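Local coordinates for protein sulfite reductase, desulfoviridin-type subunit gamma (Archaeoglobus fulgidus, PDB 2A5W) that probably acts as a sulfur carrier of the DsrC/TusE family, associated with dissimilatory sulfite reductase, at residues A[2-7]-A[31-36]. Residues are numbered along the deposited sequence; the frame is centred on the assembly and turned at random.
Sequences PELEVK and EALAKD
The backbones of strand 3-6 and the C-terminal end of helix 27-34 come nearest at Val6 and Ala32, their CA atoms 6.6 Å apart, a spacing bridged by side chains. Both Leu4 and Val6 point toward the helix, while Glu3 and Glu5 turn away, so the face of the strand turned to the helix is apolar here and the other carries the glutamates. Leu4 supplies most of the strand's share of the contact. Its CG stands anti to the backbone N (chi1 -177°), which carries it out toward the helix, and chi2 (73°) then directs CD2 to Ala32 and Leu33 and CD1 to Asp36. Leu4 CD2 lies 4.0 Å from Ala32 CB and 3.9 Å from Leu33 CD2, with the two leucine side chains crossing at about a right angle. The other branch, CD1, comes within 3.9 Å of Asp36 OD2, a van der Waals approach to a carboxylate oxygen. Ala32 CB also receives Val6, whose CB is 3.9 Å away and whose CG2 is slightly farther, so this one methyl meets both inward-facing strand residues. On the strand's own sheet, Leu4 pairs by backbone hydrogen bonds with Leu11 of strand 9-12. With no polar bond between the two segments, the junction of N-terminal hairpin and helix end rests mainly on aliphatic packing of Leu4, Val6, Ala32 and Leu33, while Arg38, salt-bridged to Asp36 OD1 and hydrogen-bonded to Glu3 O, adds a directional polar tie beside it.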
ATOM      1  N   PRO A   2     -12.444  11.597   2.369  1.00 33.62           N
ATOM      2  CA  PRO A   2     -12.643  12.035   3.758  1.00 33.82           C
ATOM      3  C   PRO A   2     -11.281  12.271   4.412  1.00 34.25           C
ATOM      4  O   PRO A   2     -10.264  12.257   3.716  1.00 34.41           O
ATOM      5  CB  PRO A   2     -13.311  10.820   4.392  1.00 32.87           C
ATOM      6  CG  PRO A   2     -12.600   9.680   3.717  1.00 33.85           C
ATOM      7  CD  PRO A   2     -12.490  10.125   2.258  1.00 33.33           C
ATOM      8  N   GLU A   3     -11.253  12.450   5.734  1.00 34.39           N
ATOM      9  CA  GLU A   3      -9.989  12.719   6.437  1.00 33.78           C
ATOM     10  C   GLU A   3      -9.456  11.496   7.172  1.00 33.19           C
ATOM     11  O   GLU A   3     -10.180  10.496   7.360  1.00 32.70           O
ATOM     12  CB  GLU A   3     -10.162  13.909   7.389  1.00 34.69           C
ATOM     13  CG  GLU A   3     -10.513  15.178   6.614  1.00 37.64           C
ATOM     14  CD  GLU A   3     -10.594  16.418   7.459  1.00 41.81           C
ATOM     15  OE1 GLU A   3      -9.799  17.351   7.173  1.00 44.40           O
ATOM     16  OE2 GLU A   3     -11.448  16.468   8.383  1.00 41.85           O
ATOM     17  N   LEU A   4      -8.183  11.584   7.556  1.00 32.05           N
ATOM     18  CA  LEU A   4      -7.515  10.603   8.384  1.00 32.16           C
ATOM     19  C   LEU A   4      -6.729  11.357   9.457  1.00 32.74           C
ATOM     20  O   LEU A   4      -5.767  12.071   9.151  1.00 32.05           O
ATOM     21  CB  LEU A   4      -6.553   9.724   7.537  1.00 32.03           C
ATOM     22  CG  LEU A   4      -5.793   8.558   8.216  1.00 31.64           C
ATOM     23  CD1 LEU A   4      -6.732   7.397   8.538  1.00 30.65           C
ATOM     24  CD2 LEU A   4      -4.605   8.069   7.389  1.00 31.20           C
ATOM     25  N   GLU A   5      -7.155  11.209  10.707  1.00 33.54           N
ATOM     26  CA  GLU A   5      -6.400  11.714  11.847  1.00 35.18           C
ATOM     27  C   GLU A   5      -5.281  10.746  12.208  1.00 35.57           C
ATOM     28  O   GLU A   5      -5.518   9.573  12.476  1.00 35.27           O
ATOM     29  CB  GLU A   5      -7.295  11.914  13.069  1.00 34.92           C
ATOM     30  CG  GLU A   5      -7.998  13.237  13.121  1.00 36.04           C
ATOM     31  CD  GLU A   5      -8.809  13.416  14.401  1.00 36.81           C
ATOM     32  OE1 GLU A   5      -9.353  12.424  14.935  1.00 37.10           O
ATOM     33  OE2 GLU A   5      -8.904  14.566  14.876  1.00 42.17           O
ATOM     34  N   VAL A   6      -4.063  11.263  12.175  1.00 36.93           N
ATOM     35  CA  VAL A   6      -2.856  10.569  12.604  1.00 38.41           C
ATOM     36  C   VAL A   6      -1.797  11.642  12.900  1.00 39.35           C
ATOM     37  O   VAL A   6      -1.722  12.652  12.195  1.00 39.44           O
ATOM     38  CB  VAL A   6      -2.343   9.541  11.535  1.00 38.14           C
ATOM     39  CG1 VAL A   6      -2.368  10.132  10.131  1.00 37.85           C
ATOM     40  CG2 VAL A   6      -0.939   9.018  11.906  1.00 38.54           C
ATOM     41  N   LYS A   7      -1.016  11.427  13.959  1.00 41.11           N
ATOM     42  CA  LYS A   7       0.107  12.307  14.365  1.00 42.40           C
ATOM     43  C   LYS A   7      -0.209  13.810  14.492  1.00 42.67           C
ATOM     44  O   LYS A   7       0.555  14.666  14.018  1.00 43.20           O
ATOM     45  CB  LYS A   7       1.373  12.047  13.510  1.00 42.54           C
ATOM     46  CG  LYS A   7       1.371  12.587  12.065  1.00 42.96           C
ATOM     47  CD  LYS A   7       2.468  11.944  11.211  1.00 43.62           C
ATOM     48  CE  LYS A   7       3.898  12.398  11.608  1.00 46.95           C
ATOM     49  NZ  LYS A   7       4.285  13.773  11.101  1.00 48.61           N
ATOM     50  N   GLU A  31       0.398   2.857   9.132  1.00 32.66           N
ATOM     51  CA  GLU A  31      -0.303   2.105  10.165  1.00 33.14           C
ATOM     52  C   GLU A  31      -1.751   2.531  10.307  1.00 32.52           C
ATOM     53  O   GLU A  31      -2.638   1.691  10.487  1.00 33.13           O
ATOM     54  CB  GLU A  31       0.392   2.312  11.501  1.00 34.36           C
ATOM     55  CG  GLU A  31       0.292   1.131  12.431  1.00 38.47           C
ATOM     56  CD  GLU A  31       1.143  -0.044  11.983  1.00 40.77           C
ATOM     57  OE1 GLU A  31       2.385   0.120  11.892  1.00 44.54           O
ATOM     58  OE2 GLU A  31       0.568  -1.136  11.768  1.00 39.60           O
ATOM     59  N   ALA A  32      -1.990   3.834  10.239  1.00 31.26           N
ATOM     60  CA  ALA A  32      -3.346   4.361  10.328  1.00 31.17           C
ATOM     61  C   ALA A  32      -4.154   3.923   9.092  1.00 30.90           C
ATOM     62  O   ALA A  32      -5.318   3.493   9.189  1.00 31.08           O
ATOM     63  CB  ALA A  32      -3.304   5.877  10.456  1.00 30.22           C
ATOM     64  N   LEU A  33      -3.520   4.001   7.929  1.00 30.46           N
ATOM     65  CA  LEU A  33      -4.147   3.531   6.699  1.00 30.31           C
ATOM     66  C   LEU A  33      -4.484   2.047   6.787  1.00 30.10           C
ATOM     67  O   LEU A  33      -5.574   1.622   6.398  1.00 30.90           O
ATOM     68  CB  LEU A  33      -3.232   3.830   5.505  1.00 30.36           C
ATOM     69  CG  LEU A  33      -3.153   5.279   5.000  1.00 30.53           C
ATOM     70  CD1 LEU A  33      -1.919   5.465   4.104  1.00 30.18           C
ATOM     71  CD2 LEU A  33      -4.432   5.720   4.244  1.00 29.11           C
ATOM     72  N   ALA A  34      -3.554   1.252   7.306  1.00 30.18           N
ATOM     73  CA  ALA A  34      -3.775  -0.194   7.456  1.00 30.17           C
ATOM     74  C   ALA A  34      -4.972  -0.571   8.349  1.00 30.68           C
ATOM     75  O   ALA A  34      -5.617  -1.598   8.114  1.00 30.16           O
ATOM     76  CB  ALA A  34      -2.499  -0.896   7.935  1.00 29.43           C
ATOM     77  N   LYS A  35      -5.249   0.225   9.385  1.00 31.05           N
ATOM     78  CA  LYS A  35      -6.441  -0.030  10.208  1.00 32.66           C
ATOM     79  C   LYS A  35      -7.672   0.756   9.801  1.00 32.18           C
ATOM     80  O   LYS A  35      -8.662   0.719  10.504  1.00 32.79           O
ATOM     81  CB  LYS A  35      -6.179   0.120  11.730  1.00 33.77           C
ATOM     82  CG  LYS A  35      -5.239   1.236  12.145  1.00 35.60           C
ATOM     83  CD  LYS A  35      -4.439   0.813  13.414  1.00 41.68           C
ATOM     84  CE  LYS A  35      -3.582  -0.494  13.241  1.00 43.68           C
ATOM     85  NZ  LYS A  35      -2.519  -0.581  12.126  1.00 45.29           N
ATOM     86  N   ASP A  36      -7.613   1.474   8.675  1.00 32.48           N
ATOM     87  CA  ASP A  36      -8.752   2.306   8.234  1.00 32.95           C
ATOM     88  C   ASP A  36      -9.839   1.439   7.602  1.00 32.97           C
ATOM     89  O   ASP A  36      -9.808   1.155   6.384  1.00 33.66           O
ATOM     90  CB  ASP A  36      -8.272   3.403   7.268  1.00 32.11           C
ATOM     91  CG  ASP A  36      -9.354   4.392   6.902  1.00 31.68           C
ATOM     92  OD1 ASP A  36     -10.523   4.221   7.323  1.00 28.85           O
ATOM     93  OD2 ASP A  36      -9.021   5.356   6.176  1.00 30.90           O
TER